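Local coordinates for ribose ABC transporter, substrate binding protein (Conexibacter woesei, PDB 4KQ9) that probably binds a sugar such as ribose in the periplasm as the receptor of an ABC transporter, at residues 82-96 with 101-113. The protein carries 1 engineered substitution. Sequence-based numbering, arbitrary orientation.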
ATOM      1  N   LYS A  82      15.324  -6.588  14.808  1.00 33.82           N
ATOM      2  CA  LYS A  82      15.861  -6.191  16.121  1.00 36.29           C
ATOM      3  C   LYS A  82      17.331  -6.592  16.260  1.00 34.45           C
ATOM      4  O   LYS A  82      18.163  -5.847  16.812  1.00 34.36           O
ATOM      5  CB  LYS A  82      15.036  -6.832  17.218  1.00 38.76           C
ATOM      6  CG  LYS A  82      15.258  -6.215  18.573  1.00 46.26           C
ATOM      7  CD  LYS A  82      14.145  -6.559  19.554  1.00 53.11           C
ATOM      8  CE  LYS A  82      14.397  -7.875  20.274  1.00 60.48           C
ATOM      9  NZ  LYS A  82      13.661  -7.920  21.567  1.00 67.41           N
ATOM     10  N   GLY A  83      17.670  -7.743  15.699  1.00 33.99           N
ATOM     11  CA  GLY A  83      19.042  -8.194  15.729  1.00 33.46           C
ATOM     12  C   GLY A  83      19.954  -7.322  14.931  1.00 36.93           C
ATOM     13  O   GLY A  83      21.071  -7.032  15.382  1.00 39.09           O
ATOM     14  N   ALA A  84      19.505  -6.915  13.725  1.00 33.73           N
ATOM     15  CA  ALA A  84      20.294  -6.017  12.864  1.00 31.81           C
ATOM     16  C   ALA A  84      20.587  -4.624  13.515  1.00 29.32           C
ATOM     17  O   ALA A  84      21.690  -4.067  13.396  1.00 31.37           O
ATOM     18  CB  ALA A  84      19.584  -5.826  11.534  1.00 31.17           C
ATOM     19  N   VAL A  85      19.575  -4.096  14.181  1.00 29.15           N
ATOM     20  CA  VAL A  85      19.652  -2.828  14.867  1.00 31.72           C
ATOM     21  C   VAL A  85      20.722  -2.927  15.985  1.00 35.21           C
ATOM     22  O   VAL A  85      21.686  -2.186  16.000  1.00 34.86           O
ATOM     23  CB  VAL A  85      18.297  -2.476  15.499  1.00 31.03           C
ATOM     24  CG1 VAL A  85      18.417  -1.210  16.328  1.00 32.67           C
ATOM     25  CG2 VAL A  85      17.202  -2.269  14.449  1.00 30.02           C
ATOM     26  N   GLU A  86      20.541  -3.882  16.885  1.00 40.23           N
ATOM     27  CA  GLU A  86      21.489  -4.116  17.997  1.00 43.45           C
ATOM     28  C   GLU A  86      22.895  -4.421  17.525  1.00 42.59           C
ATOM     29  O   GLU A  86      23.848  -4.317  18.286  1.00 44.98           O
ATOM     30  CB  GLU A  86      20.965  -5.214  18.898  1.00 44.50           C
ATOM     31  CG  GLU A  86      19.706  -4.760  19.621  1.00 49.36           C
ATOM     32  CD  GLU A  86      19.052  -5.861  20.445  1.00 55.56           C
ATOM     33  OE1 GLU A  86      19.347  -7.052  20.207  1.00 56.94           O
ATOM     34  OE2 GLU A  86      18.233  -5.530  21.332  1.00 60.67           O
ATOM     35  N   ASP A  87      23.025  -4.759  16.251  1.00 45.19           N
ATOM     36  CA  ASP A  87      24.315  -4.939  15.625  1.00 45.10           C
ATOM     37  C   ASP A  87      24.804  -3.670  14.970  1.00 44.17           C
ATOM     38  O   ASP A  87      25.784  -3.694  14.213  1.00 45.83           O
ATOM     39  CB  ASP A  87      24.244  -6.076  14.602  1.00 56.22           C
ATOM     40  CG  ASP A  87      24.510  -7.445  15.227  1.00 66.93           C
ATOM     41  OD1 ASP A  87      25.037  -7.488  16.372  1.00 71.88           O
ATOM     42  OD2 ASP A  87      24.202  -8.476  14.569  1.00 73.08           O
ATOM     43  N   GLY A  88      24.106  -2.567  15.252  1.00 39.65           N
ATOM     44  CA  GLY A  88      24.470  -1.243  14.784  1.00 37.67           C
ATOM     45  C   GLY A  88      24.169  -0.936  13.325  1.00 34.43           C
ATOM     46  O   GLY A  88      24.683   0.038  12.815  1.00 36.66           O
ATOM     47  N   VAL A  89      23.376  -1.759  12.636  1.00 31.38           N
ATOM     48  CA  VAL A  89      22.942  -1.385  11.262  1.00 28.16           C
ATOM     49  C   VAL A  89      21.714  -0.467  11.328  1.00 26.01           C
ATOM     50  O   VAL A  89      20.717  -0.820  11.916  1.00 29.31           O
ATOM     51  CB  VAL A  89      22.600  -2.614  10.382  1.00 31.79           C
ATOM     52  CG1 VAL A  89      22.361  -2.167   8.932  1.00 32.55           C
ATOM     53  CG2 VAL A  89      23.696  -3.661  10.455  1.00 30.60           C
ATOM     54  N   PRO A  90      21.790   0.728  10.774  1.00 22.31           N
ATOM     55  CA  PRO A  90      20.560   1.549  10.729  1.00 24.19           C
ATOM     56  C   PRO A  90      19.564   0.836   9.793  1.00 22.34           C
ATOM     57  O   PRO A  90      19.970   0.442   8.692  1.00 19.95           O
ATOM     58  CB  PRO A  90      20.995   2.823  10.053  1.00 23.56           C
ATOM     59  CG  PRO A  90      22.473   2.703   9.793  1.00 26.90           C
ATOM     60  CD  PRO A  90      22.905   1.305  10.038  1.00 25.02           C
ATOM     61  N   VAL A  91      18.319   0.666  10.241  1.00 21.29           N
ATOM     62  CA  VAL A  91      17.300  -0.044   9.472  1.00 20.02           C
ATOM     63  C   VAL A  91      16.116   0.864   9.144  1.00 17.96           C
ATOM     64  O   VAL A  91      15.602   1.522  10.017  1.00 18.14           O
ATOM     65  CB  VAL A  91      16.743  -1.190  10.284  1.00 21.90           C
ATOM     66  CG1 VAL A  91      15.599  -1.886   9.571  1.00 23.47           C
ATOM     67  CG2 VAL A  91      17.858  -2.180  10.616  1.00 24.88           C
ATOM     68  N   ILE A  92      15.633   0.826   7.912  1.00 14.30           N
ATOM     69  CA  ILE A  92      14.426   1.552   7.557  1.00 14.63           C
ATOM     70  C   ILE A  92      13.431   0.472   7.131  1.00 14.03           C
ATOM     71  O   ILE A  92      13.751  -0.334   6.280  1.00 13.51           O
ATOM     72  CB  ILE A  92      14.644   2.567   6.414  1.00 14.57           C
ATOM     73  CG1 ILE A  92      15.545   3.725   6.899  1.00 15.10           C
ATOM     74  CG2 ILE A  92      13.286   3.117   5.916  1.00 17.53           C
ATOM     75  CD1 ILE A  92      15.914   4.687   5.773  1.00 14.60           C
ATOM     76  N   LEU A  93      12.246   0.499   7.695  1.00 12.44           N
ATOM     77  CA  LEU A  93      11.171  -0.300   7.210  1.00 13.94           C
ATOM     78  C   LEU A  93      10.477   0.422   6.055  1.00 13.62           C
ATOM     79  O   LEU A  93      10.303   1.658   6.077  1.00 13.87           O
ATOM     80  CB  LEU A  93      10.159  -0.583   8.319  1.00 14.52           C
ATOM     81  CG  LEU A  93      10.838  -1.258   9.488  1.00 15.84           C
ATOM     82  CD1 LEU A  93       9.910  -1.182  10.674  1.00 16.28           C
ATOM     83  CD2 LEU A  93      11.249  -2.672   9.067  1.00 18.49           C
ATOM     84  N   LEU A  94      10.032  -0.350   5.070  1.00 13.77           N
ATOM     85  CA  LEU A  94       9.567   0.250   3.818  1.00 15.31           C
ATOM     86  C   LEU A  94       8.285  -0.437   3.357  1.00 16.38           C
ATOM     87  O   LEU A  94       8.266  -1.659   3.222  1.00 17.79           O
ATOM     88  CB  LEU A  94      10.687   0.172   2.772  1.00 14.67           C
ATOM     89  CG  LEU A  94      10.351   0.774   1.424  1.00 13.36           C
ATOM     90  CD1 LEU A  94       9.860   2.186   1.498  1.00 14.01           C
ATOM     91  CD2 LEU A  94      11.487   0.735   0.433  1.00 15.02           C
ATOM     92  N   ALA A  95       7.244   0.366   3.141  1.00 16.17           N
ATOM     93  CA  ALA A  95       5.847   0.005   2.722  1.00 19.13           C
ATOM     94  C   ALA A  95       4.964  -0.664   3.787  1.00 19.75           C
ATOM     95  O   ALA A  95       3.744  -0.390   3.901  1.00 24.20           O
ATOM     96  CB  ALA A  95       5.836  -0.787   1.429  1.00 18.95           C
ATOM     97  N   ASP A  96       5.573  -1.554   4.542  1.00 21.64           N
ATOM     98  CA  ASP A  96       4.947  -2.252   5.628  1.00 24.20           C
ATOM     99  C   ASP A  96       5.856  -2.260   6.852  1.00 22.18           C
ATOM    100  O   ASP A  96       7.100  -2.337   6.744  1.00 24.57           O
ATOM    101  CB  ASP A  96       4.639  -3.702   5.235  1.00 26.37           C
ATOM    102  CG  ASP A  96       3.542  -3.806   4.189  1.00 31.88           C
ATOM    103  OD1 ASP A  96       2.350  -3.493   4.503  1.00 34.19           O
ATOM    104  OD2 ASP A  96       3.892  -4.192   3.046  1.00 34.45           O
ATOM    105  N   ASP A 101       7.878  -1.972  17.924  1.00 31.00           N
ATOM    106  CA  ASP A 101       9.015  -1.072  17.650  1.00 29.20           C
ATOM    107  C   ASP A 101      10.265  -1.838  17.958  1.00 27.88           C
ATOM    108  O   ASP A 101      10.414  -2.369  19.032  1.00 29.22           O
ATOM    109  CB  ASP A 101       8.921   0.197  18.519  1.00 27.53           C
ATOM    110  CG  ASP A 101       9.995   1.274  18.190  1.00 29.85           C
ATOM    111  OD1 ASP A 101      10.987   1.044  17.450  1.00 27.60           O
ATOM    112  OD2 ASP A 101       9.873   2.393  18.744  1.00 30.64           O
ATOM    113  N   VAL A 102      11.190  -1.902  17.022  1.00 26.37           N
ATOM    114  CA  VAL A 102      12.464  -2.502  17.326  1.00 27.91           C
ATOM    115  C   VAL A 102      13.649  -1.524  17.198  1.00 28.71           C
ATOM    116  O   VAL A 102      14.773  -1.970  16.998  1.00 28.00           O
ATOM    117  CB  VAL A 102      12.695  -3.773  16.445  1.00 30.16           C
ATOM    118  CG1 VAL A 102      11.544  -4.763  16.616  1.00 31.37           C
ATOM    119  CG2 VAL A 102      12.851  -3.421  14.980  1.00 30.71           C
ATOM    120  N   GLY A 103      13.439  -0.205  17.281  1.00 24.38           N
ATOM    121  CA  GLY A 103      14.599   0.701  17.186  1.00 23.80           C
ATOM    122  C   GLY A 103      15.065   1.005  15.755  1.00 23.66           C
ATOM    123  O   GLY A 103      16.197   1.516  15.500  1.00 25.72           O
ATOM    124  N   GLN A 104      14.192   0.731  14.801  1.00 22.64           N
ATOM    125  CA  GLN A 104      14.419   1.194  13.438  1.00 20.04           C
ATOM    126  C   GLN A 104      14.613   2.694  13.403  1.00 18.02           C
ATOM    127  O   GLN A 104      14.015   3.469  14.201  1.00 16.91           O
ATOM    128  CB  GLN A 104      13.306   0.727  12.498  1.00 21.22           C
ATOM    129  CG  GLN A 104      11.958   1.419  12.612  1.00 21.51           C
ATOM    130  CD  GLN A 104      11.134   0.867  13.749  1.00 23.93           C
ATOM    131  OE1 GLN A 104      11.523  -0.129  14.361  1.00 23.73           O
ATOM    132  NE2 GLN A 104       9.981   1.493  14.032  1.00 20.15           N
ATOM    133  N   LEU A 105      15.420   3.103  12.464  1.00 15.94           N
ATOM    134  CA  LEU A 105      15.591   4.509  12.108  1.00 16.54           C
ATOM    135  C   LEU A 105      14.309   5.187  11.637  1.00 15.58           C
ATOM    136  O   LEU A 105      14.020   6.325  12.056  1.00 17.25           O
ATOM    137  CB  LEU A 105      16.667   4.600  11.015  1.00 18.70           C
ATOM    138  CG  LEU A 105      17.220   5.964  10.651  1.00 18.71           C
ATOM    139  CD1 LEU A 105      18.149   6.436  11.757  1.00 20.05           C
ATOM    140  CD2 LEU A 105      17.919   5.913   9.280  1.00 21.16           C
ATOM    141  N   SER A 106      13.549   4.516  10.756  1.00 14.24           N
ATOM    142  CA  SER A 106      12.268   5.007  10.325  1.00 13.99           C
ATOM    143  C   SER A 106      11.416   3.893   9.674  1.00 14.18           C
ATOM    144  O   SER A 106      11.917   2.809   9.326  1.00 13.57           O
ATOM    145  CB  SER A 106      12.469   6.162   9.323  1.00 15.39           C
ATOM    146  OG  SER A 106      11.257   6.836   9.087  1.00 16.65           O
ATOM    147  N   PHE A 107      10.131   4.208   9.516  1.00 13.25           N
ATOM    148  CA  PHE A 107       9.146   3.439   8.768  1.00 12.11           C
ATOM    149  C   PHE A 107       8.568   4.374   7.712  1.00 10.91           C
ATOM    150  O   PHE A 107       7.934   5.349   8.010  1.00 11.79           O
ATOM    151  CB  PHE A 107       8.101   2.897   9.705  1.00 13.08           C
ATOM    152  CG  PHE A 107       6.939   2.237   9.023  1.00 14.56           C
ATOM    153  CD1 PHE A 107       7.034   1.695   7.754  1.00 15.20           C
ATOM    154  CD2 PHE A 107       5.742   2.142   9.689  1.00 16.39           C
ATOM    155  CE1 PHE A 107       5.922   1.138   7.127  1.00 17.00           C
ATOM    156  CE2 PHE A 107       4.638   1.562   9.091  1.00 17.61           C
ATOM    157  CZ  PHE A 107       4.720   1.041   7.810  1.00 17.86           C
ATOM    158  N   VAL A 108       8.938   4.123   6.473  1.00 10.09           N
ATOM    159  CA  VAL A 108       8.558   4.890   5.306  1.00  9.72           C
ATOM    160  C   VAL A 108       7.444   4.083   4.631  1.00 10.35           C
ATOM    161  O   VAL A 108       7.648   2.907   4.259  1.00  9.95           O
ATOM    162  CB  VAL A 108       9.752   5.062   4.340  1.00  9.38           C
ATOM    163  CG1 VAL A 108       9.356   5.644   3.007  1.00  8.81           C
ATOM    164  CG2 VAL A 108      10.798   5.967   4.934  1.00  9.58           C
ATOM    165  N   GLY A 109       6.281   4.712   4.443  1.00 10.45           N
ATOM    166  CA  GLY A 109       5.214   4.026   3.751  1.00 11.11           C
ATOM    167  C   GLY A 109       3.865   4.715   3.956  1.00 12.23           C
ATOM    168  O   GLY A 109       3.750   5.748   4.623  1.00 11.05           O
ATOM    169  N   SER A 110       2.864   4.247   3.210  1.00 12.89           N
ATOM    170  CA  SER A 110       1.586   4.955   3.180  1.00 15.78           C
ATOM    171  C   SER A 110       0.950   4.996   4.560  1.00 14.05           C
ATOM    172  O   SER A 110       1.176   4.130   5.373  1.00 17.60           O
ATOM    173  CB  SER A 110       0.558   4.263   2.231  1.00 17.07           C
ATOM    174  OG  SER A 110       1.065   4.118   0.965  1.00 18.79           O
ATOM    175  N   ASP A 111       0.109   6.004   4.746  1.00 15.41           N
ATOM    176  CA  ASP A 111      -0.789   6.117   5.876  1.00 15.81           C
ATOM    177  C   ASP A 111      -2.106   5.448   5.493  1.00 15.14           C
ATOM    178  O   ASP A 111      -2.932   6.040   4.770  1.00 15.66           O
ATOM    179  CB  ASP A 111      -1.036   7.599   6.115  1.00 18.37           C
ATOM    180  CG  ASP A 111      -1.984   7.870   7.291  1.00 21.08           C
ATOM    181  OD1 ASP A 111      -2.528   6.927   7.886  1.00 22.97           O
ATOM    182  OD2 ASP A 111      -2.167   9.076   7.587  1.00 26.21           O
ATOM    183  N   PHE A 112      -2.259   4.223   5.937  1.00 15.65           N
ATOM    184  CA  PHE A 112      -3.376   3.386   5.536  1.00 18.48           C
ATOM    185  C   PHE A 112      -4.707   4.019   6.018  1.00 17.65           C
ATOM    186  O   PHE A 112      -5.699   3.874   5.335  1.00 17.45           O
ATOM    187  CB  PHE A 112      -3.246   1.976   6.073  1.00 19.32           C
ATOM    188  CG  PHE A 112      -2.013   1.207   5.619  1.00 22.38           C
ATOM    189  CD1 PHE A 112      -1.488   1.338   4.353  1.00 21.97           C
ATOM    190  CD2 PHE A 112      -1.457   0.223   6.482  1.00 25.34           C
ATOM    191  CE1 PHE A 112      -0.371   0.618   3.951  1.00 23.88           C
ATOM    192  CE2 PHE A 112      -0.355  -0.528   6.078  1.00 26.84           C
ATOM    193  CZ  PHE A 112       0.198  -0.324   4.805  1.00 25.65           C
ATOM    194  N   ALA A 113      -4.695   4.773   7.129  1.00 16.69           N
ATOM    195  CA  ALA A 113      -5.908   5.495   7.640  1.00 17.01           C
ATOM    196  C   ALA A 113      -6.323   6.589   6.746  1.00 19.68           C
ATOM    197  O   ALA A 113      -7.504   6.811   6.530  1.00 19.08           O
ATOM    198  CB  ALA A 113      -5.636   6.049   9.034  1.00 19.13           C
TER
HETATM  199  O   HOH W   1      18.064   1.496  12.926  1.00 21.75           O
HETATM  200  O   HOH W   2       2.967   1.645   1.797  1.00 20.70           O
HETATM  201  O   HOH W   3       2.753   1.839   5.385  1.00 33.02           O
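K82 lays its CB against CB of V102, 3.9 Å away, and one helical turn on V85 turns both methyls to two carbonyl oxygens of the facing loop: CG2 meets V102 O, and CG1, anti to the backbone N (chi1 175°), meets G103 O. G103 runs at positive phi, where a CB would press on V85 CG1. Past the Schellman motif that ends the helix at G88, water 1 ties V91 N to G103 O, and V91 O accepts from L105 N in the carbonyl plane. I92 sends CG1 to CD2 of L105 and CG2 to CG2 of V108, on the sheet face turned to helix 247-264. L93 is gripped through its backbone, N to S106 O and O from V108 N (both 2.8 Å), while its side chain takes the other face: CB lies 3.9 Å from CD1 of F107, and CD1 meets CG of Q104 at 3.8 Å, the two side chains crossing at about a right angle. Q104, bent at chi2 (-81°), brings OE1 back to V102 N (3.2 Å); an alanine here would probably leave that N-H without its mate and uncover L93 CD1. L94 lies alongside V108, pointing the same way, CD1 against CG1. A95 N closes the ladder on V108 O, and A95 O accepts from waters 2 and 3, which carry it on to S110 N and S110 O. D96 C approaches F107 CE1 at 3.4 Å, and D96 OD1 stands at the edge of F112 near CZ; OD2 hydrogen-bonds a glycerol, probably from the crystallisation liquor. Strand 66-69, helix 78-86 and strand 91-94 form a beta-alpha-beta crossover, and strand 106-109 is added beside it in the parallel sheet of one lobe of the periplasmic binding protein fold.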